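Local coordinates for protein 2-oxoglutarate dehydrogenase E3 component (Thermus thermophilus, PDB 2YQU) that probably oxidises protein-bound dihydrolipoyl groups with NAD+ through FAD and a redox-active disulfide, as the E3 component of 2-oxoacid dehydrogenase complexes, at residues E31-L36 against C40-C45; I300-V303 against P307-A310. One frame throughout, in Å; residues are numbered along the deposited sequence.

Interaction 1. Residues E31-L36 against C40-C45. With FAD (flavin-adenine dinucleotide), chain D.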
loop_
_atom_site.group_PDB
_atom_site.type_symbol
_atom_site.label_atom_id
_atom_site.label_comp_id
_atom_site.label_asym_id
_atom_site.label_seq_id
_atom_site.Cartn_x
_atom_site.Cartn_y
_atom_site.Cartn_z
ATOM N N GLU A 31 31.911 -6.060 13.125
ATOM C CA GLU A 31 30.719 -5.783 13.915
ATOM C C GLU A 31 30.922 -6.372 15.311
ATOM O O GLU A 31 31.293 -7.546 15.447
ATOM C CB GLU A 31 29.493 -6.389 13.230
ATOM C CG GLU A 31 28.230 -6.490 14.073
ATOM C CD GLU A 31 27.702 -5.147 14.538
ATOM O OE1 GLU A 31 27.724 -4.887 15.760
ATOM O OE2 GLU A 31 27.245 -4.348 13.697
ATOM N N LYS A 32 30.679 -5.560 16.336
ATOM C CA LYS A 32 30.953 -5.958 17.720
ATOM C C LYS A 32 29.870 -6.856 18.314
ATOM O O LYS A 32 30.165 -7.684 19.162
ATOM C CB LYS A 32 31.213 -4.733 18.615
ATOM C CG LYS A 32 30.045 -3.764 18.756
ATOM C CD LYS A 32 30.383 -2.627 19.715
ATOM C CE LYS A 32 29.259 -1.621 19.808
ATOM N NZ LYS A 32 28.229 -2.044 20.796
ATOM N N GLU A 33 28.626 -6.707 17.866
ATOM C CA GLU A 33 27.537 -7.575 18.317
ATOM C C GLU A 33 27.537 -8.903 17.564
ATOM O O GLU A 33 27.943 -8.969 16.409
ATOM C CB GLU A 33 26.182 -6.875 18.139
ATOM C CG GLU A 33 26.069 -5.532 18.852
ATOM C CD GLU A 33 26.320 -5.627 20.346
ATOM O OE1 GLU A 33 25.761 -6.544 20.985
ATOM O OE2 GLU A 33 27.078 -4.785 20.878
ATOM N N LYS A 34 27.059 -9.958 18.213
ATOM C CA LYS A 34 27.109 -11.297 17.622
ATOM C C LYS A 34 26.322 -11.407 16.317
ATOM O O LYS A 34 26.820 -11.952 15.343
ATOM C CB LYS A 34 26.609 -12.340 18.629
ATOM C CG LYS A 34 26.413 -13.738 18.064
ATOM C CD LYS A 34 26.315 -14.757 19.195
ATOM C CE LYS A 34 25.695 -16.073 18.740
ATOM N NZ LYS A 34 26.467 -17.248 19.254
ATOM N N ALA A 35 25.091 -10.896 16.309
ATOM C CA ALA A 35 24.225 -10.971 15.133
ATOM C C ALA A 35 24.408 -9.742 14.250
ATOM O O ALA A 35 24.670 -8.642 14.741
ATOM C CB ALA A 35 22.772 -11.101 15.543
ATOM N N LEU A 36 24.261 -9.942 12.947
ATOM C CA LEU A 36 24.353 -8.863 11.975
ATOM C C LEU A 36 22.995 -8.186 11.868
ATOM O O LEU A 36 22.002 -8.707 12.363
ATOM C CB LEU A 36 24.770 -9.425 10.616
ATOM C CG LEU A 36 26.089 -10.204 10.609
ATOM C CD1 LEU A 36 26.340 -10.861 9.251
ATOM C CD2 LEU A 36 27.242 -9.295 10.991
ATOM N N CYS A 40 18.633 -1.707 13.679
ATOM C CA CYS A 40 17.366 -1.912 12.976
ATOM C C CYS A 40 16.841 -3.340 13.112
ATOM O O CYS A 40 15.694 -3.563 13.503
ATOM C CB CYS A 40 17.525 -1.576 11.494
ATOM S SG CYS A 40 15.975 -1.655 10.578
ATOM N N LEU A 41 17.695 -4.306 12.808
ATOM C CA LEU A 41 17.289 -5.706 12.798
ATOM C C LEU A 41 17.178 -6.292 14.212
ATOM O O LEU A 41 16.240 -7.026 14.505
ATOM C CB LEU A 41 18.272 -6.531 11.969
ATOM C CG LEU A 41 17.662 -7.705 11.219
ATOM C CD1 LEU A 41 18.699 -8.324 10.305
ATOM C CD2 LEU A 41 17.085 -8.734 12.175
ATOM N N ARG A 42 18.139 -5.965 15.073
ATOM C CA ARG A 42 18.264 -6.610 16.376
ATOM C C ARG A 42 17.297 -6.062 17.417
ATOM O O ARG A 42 16.669 -6.834 18.160
ATOM C CB ARG A 42 19.699 -6.474 16.898
ATOM C CG ARG A 42 20.754 -7.156 16.054
ATOM C CD ARG A 42 22.162 -7.086 16.672
ATOM N NE ARG A 42 22.786 -5.770 16.499
ATOM C CZ ARG A 42 22.745 -4.774 17.387
ATOM N NH1 ARG A 42 22.093 -4.891 18.540
ATOM N NH2 ARG A 42 23.350 -3.629 17.108
ATOM N N VAL A 43 17.199 -4.735 17.482
ATOM C CA VAL A 43 16.473 -4.047 18.558
ATOM C C VAL A 43 15.697 -2.817 18.070
ATOM O O VAL A 43 15.401 -1.920 18.856
ATOM C CB VAL A 43 17.445 -3.599 19.675
ATOM C CG1 VAL A 43 18.139 -4.809 20.298
ATOM C CG2 VAL A 43 18.474 -2.597 19.141
ATOM N N GLY A 44 15.356 -2.790 16.780
ATOM C CA GLY A 44 14.797 -1.603 16.159
ATOM C C GLY A 44 13.587 -1.871 15.278
ATOM O O GLY A 44 12.577 -2.380 15.757
ATOM N N CYS A 45 13.709 -1.522 13.997
ATOM C CA CYS A 45 12.612 -1.598 13.030
ATOM C C CYS A 45 11.904 -2.944 13.049
ATOM O O CYS A 45 10.690 -3.005 13.076
ATOM C CB CYS A 45 13.113 -1.341 11.593
ATOM S SG CYS A 45 14.610 -0.342 11.388
HETATM P PA FAD D . 22.981 0.696 13.085
HETATM O O1A FAD D . 22.835 1.202 14.471
HETATM O O2A FAD D . 21.739 -0.045 12.575
HETATM O O5B FAD D . 24.287 -0.227 13.005
HETATM C C5B FAD D . 25.475 0.191 13.631
HETATM C C4B FAD D . 26.226 -1.059 14.039
HETATM O O4B FAD D . 27.570 -0.700 14.286
HETATM C C3B FAD D . 25.689 -1.681 15.326
HETATM O O3B FAD D . 25.303 -3.017 15.095
HETATM C C2B FAD D . 26.851 -1.611 16.298
HETATM O O2B FAD D . 26.943 -2.768 17.097
HETATM C C1B FAD D . 28.048 -1.461 15.373
HETATM N N9A FAD D . 29.217 -0.746 15.895
HETATM C C8A FAD D . 29.278 0.518 16.424
HETATM N N7A FAD D . 30.559 0.804 16.718
HETATM C C5A FAD D . 31.321 -0.263 16.384
HETATM C C6A FAD D . 32.687 -0.519 16.471
HETATM N N6A FAD D . 33.569 0.416 16.816
HETATM N N1A FAD D . 33.140 -1.733 16.024
HETATM C C2A FAD D . 32.307 -2.691 15.502
HETATM N N3A FAD D . 30.957 -2.427 15.411
HETATM C C4A FAD D . 30.488 -1.238 15.858
HETATM N N1 FAD D . 14.235 3.161 11.136
HETATM C C2 FAD D . 13.402 3.055 10.043
HETATM O O2 FAD D . 13.750 3.469 8.933
HETATM N N3 FAD D . 12.164 2.481 10.187
HETATM C C4 FAD D . 11.742 2.020 11.414
HETATM O O4 FAD D . 10.726 1.347 11.434
HETATM C C4X FAD D . 12.573 2.112 12.530
HETATM N N5 FAD D . 12.157 1.648 13.768
HETATM C C5X FAD D . 13.017 1.755 14.858
HETATM C C6 FAD D . 12.594 1.288 16.106
HETATM C C7 FAD D . 13.444 1.388 17.216
HETATM C C7M FAD D . 12.995 0.780 18.519
HETATM C C8 FAD D . 14.710 1.949 17.076
HETATM C C8M FAD D . 15.755 1.786 18.149
HETATM C C9 FAD D . 15.128 2.418 15.830
HETATM C C9A FAD D . 14.282 2.332 14.717
HETATM N N10 FAD D . 14.687 2.811 13.469
HETATM C C10 FAD D . 13.831 2.693 12.384
HETATM C "C1'" FAD D . 15.983 3.554 13.268
HETATM C "C2'" FAD D . 17.008 2.576 12.686
HETATM O "O2'" FAD D . 17.202 1.476 13.561
HETATM C "C3'" FAD D . 18.332 3.256 12.353
HETATM O "O3'" FAD D . 18.092 4.402 11.559
HETATM C "C4'" FAD D . 19.247 2.318 11.573
HETATM O "O4'" FAD D . 19.503 1.151 12.316
HETATM C "C5'" FAD D . 20.550 3.030 11.189
HETATM O "O5'" FAD D . 21.421 2.131 10.538
HETATM P P FAD D . 23.014 2.306 10.660
HETATM O O1P FAD D . 23.680 1.292 9.787
HETATM O O2P FAD D . 23.430 3.749 10.442
HETATM O O3P FAD D . 23.388 1.977 12.195
HETATM O O HOH W 1 24.650 -6.043 14.179
#
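Arg42 lays its guanidinium group under the methylene chain of Glu33, whose CG sits over the centre of one face, 3.7 Å from Arg42 CZ. The two side chains cross at about a right angle, and the Glu33 carboxylate turns away to a salt bridge with Lys32 (Glu33 OE2 to Lys32 NZ, 3.0 Å). The bend at chi3 of Arg42 (-77°) swings the guanidinium toward the adenosine ribose of FAD, where NH2 donates to the ribose hydroxyl oxygen O3B at 2.9 Å. Further back along the chain, Arg42 CD rests 3.5 Å from Ala35 O. One water ties this corner together: it gives its protons to Ala35 O and FAD O3B and accepts from Arg42 NE. Glu31, at the end of strand 27-31, clasps the ribose with both carboxylate oxygens, OE1 taking the proton of FAD O2B at 2.6 Å and OE2 that of O3B at 2.7 Å. An acidic residue gripping the ribose here is a hallmark of the dinucleotide-binding Rossmann fold. The carboxylate is held in turn by the amide of Glu33, which meets the anti lone pair of OE1 at 2.9 Å, and by the amide of Ala9 at OE2. With Glu31 accepting and Arg42 donating, O3B is gripped from both chain segments, so the polar link between the loop and helix 38-43 runs through cofactor and water, beside the direct packing of Glu33 and Ala35 on Arg42.

Interaction 2. Residues I300-V303 against P307-A310. With FAD (flavin-adenine dinucleotide), chain D.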
loop_
_atom_site.group_PDB
_atom_site.type_symbol
_atom_site.label_atom_id
_atom_site.label_comp_id
_atom_site.label_asym_id
_atom_site.label_seq_id
_atom_site.Cartn_x
_atom_site.Cartn_y
_atom_site.Cartn_z
ATOM N N ILE A 300 28.347 7.045 6.921
ATOM C CA ILE A 300 26.943 6.931 6.500
ATOM C C ILE A 300 26.016 6.611 7.666
ATOM O O ILE A 300 26.447 6.178 8.724
ATOM C CB ILE A 300 26.773 5.802 5.452
ATOM C CG1 ILE A 300 27.184 4.444 6.054
ATOM C CG2 ILE A 300 27.552 6.118 4.167
ATOM C CD1 ILE A 300 26.769 3.210 5.251
ATOM N N GLY A 301 24.722 6.777 7.429
ATOM C CA GLY A 301 23.710 6.368 8.372
ATOM C C GLY A 301 23.569 7.288 9.562
ATOM O O GLY A 301 23.824 8.487 9.480
ATOM N N ASP A 302 23.147 6.707 10.681
ATOM C CA ASP A 302 22.875 7.454 11.892
ATOM C C ASP A 302 24.080 8.213 12.447
ATOM O O ASP A 302 23.900 9.110 13.254
ATOM C CB ASP A 302 22.358 6.527 13.000
ATOM C CG ASP A 302 20.919 6.111 12.816
ATOM O OD1 ASP A 302 20.362 5.530 13.786
ATOM O OD2 ASP A 302 20.273 6.303 11.766
ATOM N N VAL A 303 25.300 7.833 12.059
ATOM C CA VAL A 303 26.494 8.512 12.560
ATOM C C VAL A 303 26.801 9.842 11.845
ATOM O O VAL A 303 27.630 10.607 12.307
ATOM C CB VAL A 303 27.744 7.586 12.539
ATOM C CG1 VAL A 303 28.429 7.580 11.171
ATOM C CG2 VAL A 303 28.720 7.999 13.626
ATOM N N PRO A 307 18.172 12.364 8.322
ATOM C CA PRO A 307 17.173 11.567 9.044
ATOM C C PRO A 307 17.724 10.209 9.474
ATOM O O PRO A 307 18.332 9.503 8.670
ATOM C CB PRO A 307 16.036 11.406 8.021
ATOM C CG PRO A 307 16.237 12.487 7.035
ATOM C CD PRO A 307 17.712 12.733 6.973
ATOM N N MET A 308 17.495 9.853 10.733
ATOM C CA MET A 308 18.027 8.625 11.288
ATOM C C MET A 308 17.062 7.495 10.972
ATOM O O MET A 308 16.280 7.068 11.830
ATOM C CB MET A 308 18.263 8.768 12.789
ATOM C CG MET A 308 19.465 9.604 13.124
ATOM S SD MET A 308 19.785 9.618 14.896
ATOM C CE MET A 308 20.232 11.254 15.059
ATOM N N LEU A 309 17.140 7.030 9.726
ATOM C CA LEU A 309 16.278 5.988 9.190
ATOM C C LEU A 309 17.097 4.885 8.528
ATOM O O LEU A 309 18.168 5.130 7.960
ATOM C CB LEU A 309 15.300 6.575 8.170
ATOM C CG LEU A 309 14.618 7.881 8.566
ATOM C CD1 LEU A 309 13.864 8.456 7.380
ATOM C CD2 LEU A 309 13.672 7.666 9.735
ATOM N N ALA A 310 16.577 3.667 8.598
ATOM C CA ALA A 310 17.269 2.499 8.085
ATOM C C ALA A 310 17.514 2.614 6.588
ATOM O O ALA A 310 18.615 2.404 6.121
ATOM C CB ALA A 310 16.500 1.244 8.399
HETATM P PA FAD D . 22.981 0.696 13.085
HETATM O O1A FAD D . 22.835 1.202 14.471
HETATM O O2A FAD D . 21.739 -0.045 12.575
HETATM O O5B FAD D . 24.287 -0.227 13.005
HETATM C C5B FAD D . 25.475 0.191 13.631
HETATM C C4B FAD D . 26.226 -1.059 14.039
HETATM O O4B FAD D . 27.570 -0.700 14.286
HETATM C C3B FAD D . 25.689 -1.681 15.326
HETATM O O3B FAD D . 25.303 -3.017 15.095
HETATM C C2B FAD D . 26.851 -1.611 16.298
HETATM O O2B FAD D . 26.943 -2.768 17.097
HETATM C C1B FAD D . 28.048 -1.461 15.373
HETATM N N9A FAD D . 29.217 -0.746 15.895
HETATM C C8A FAD D . 29.278 0.518 16.424
HETATM N N7A FAD D . 30.559 0.804 16.718
HETATM C C5A FAD D . 31.321 -0.263 16.384
HETATM C C6A FAD D . 32.687 -0.519 16.471
HETATM N N6A FAD D . 33.569 0.416 16.816
HETATM N N1A FAD D . 33.140 -1.733 16.024
HETATM C C2A FAD D . 32.307 -2.691 15.502
HETATM N N3A FAD D . 30.957 -2.427 15.411
HETATM C C4A FAD D . 30.488 -1.238 15.858
HETATM N N1 FAD D . 14.235 3.161 11.136
HETATM C C2 FAD D . 13.402 3.055 10.043
HETATM O O2 FAD D . 13.750 3.469 8.933
HETATM N N3 FAD D . 12.164 2.481 10.187
HETATM C C4 FAD D . 11.742 2.020 11.414
HETATM O O4 FAD D . 10.726 1.347 11.434
HETATM C C4X FAD D . 12.573 2.112 12.530
HETATM N N5 FAD D . 12.157 1.648 13.768
HETATM C C5X FAD D . 13.017 1.755 14.858
HETATM C C6 FAD D . 12.594 1.288 16.106
HETATM C C7 FAD D . 13.444 1.388 17.216
HETATM C C7M FAD D . 12.995 0.780 18.519
HETATM C C8 FAD D . 14.710 1.949 17.076
HETATM C C8M FAD D . 15.755 1.786 18.149
HETATM C C9 FAD D . 15.128 2.418 15.830
HETATM C C9A FAD D . 14.282 2.332 14.717
HETATM N N10 FAD D . 14.687 2.811 13.469
HETATM C C10 FAD D . 13.831 2.693 12.384
HETATM C "C1'" FAD D . 15.983 3.554 13.268
HETATM C "C2'" FAD D . 17.008 2.576 12.686
HETATM O "O2'" FAD D . 17.202 1.476 13.561
HETATM C "C3'" FAD D . 18.332 3.256 12.353
HETATM O "O3'" FAD D . 18.092 4.402 11.559
HETATM C "C4'" FAD D . 19.247 2.318 11.573
HETATM O "O4'" FAD D . 19.503 1.151 12.316
HETATM C "C5'" FAD D . 20.550 3.030 11.189
HETATM O "O5'" FAD D . 21.421 2.131 10.538
HETATM P P FAD D . 23.014 2.306 10.660
HETATM O O1P FAD D . 23.680 1.292 9.787
HETATM O O2P FAD D . 23.430 3.749 10.442
HETATM O O3P FAD D . 23.388 1.977 12.195
HETATM O O HOH W 2 20.552 6.553 8.981
HETATM O O HOH W 3 17.800 6.019 14.649
#
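Asp302 and Met308 meet in a van der Waals contact, with polar links between the segments carried by water and FAD, inside one loop of the Rossmann-type FAD-binding domain, between strand 297-299 and helix 310-326. The strand lies at one edge of the parallel five-stranded sheet, and the loop carries Asp302, an FAD-binding residue. The two arms come nearest where the Asp302 carboxylate reaches Met308: OD2 lies 3.3 Å from both CA and CB of Met308, a packing contact between an oxygen and the carbons of an inverse gamma turn centred on that methionine. Asp302 CG stands beside its own backbone N and anti to the carbonyl carbon (chi1 -76°), which leaves the amide and the carboxylate to serve different parts of the cofactor. The amide donates to phosphate oxygen O2P at 3.0 Å, with an N-H...O angle of 159°, while OD2 receives the proton of the ribityl hydroxyl O3' at 2.9 Å. A water spans the arms by donating to OD2 and to Leu309 O; on the other carboxylate oxygen, OD1 takes a proton from a second water and is also hydrogen-bonded to Ser139 OG. An asparagine here would probably keep the amide bond to the phosphate yet lose one of the two carboxylate acceptors, leaving either O3' and the first water or Ser139 and the second without its present mate. Gly301, with positive phi, passes close beneath the phosphate: its CA is 3.3 Å from O2P, and a side chain there would run into that oxygen. At the start of helix 310-326, Ala310 N donates to the flavin carbonyl oxygen O2 at 2.9 Å.

In the fold
Interactions 1 and 2 both rest on FAD, in loops that follow two strands of the same parallel sheet: residues 31-36 follow the inner strand 27-31, and residues 300-303 follow the outermost strand 297-299. Their centres are 14 Å apart. Both are partly buried, yet interaction 1 is the more charged, with arginine, lysine and glutamates around the adenosine ribose, whereas interaction 2 relies on one aspartate, backbone amides and waters along the ribityl chain. They meet near the flavin, where the sulfurs of the redox-active Cys40-Cys45 disulfide pack on Ala310, Cys40 SG lying 3.7 Å from Ala310 CB. His434 of the second subunit packs against the same three residues.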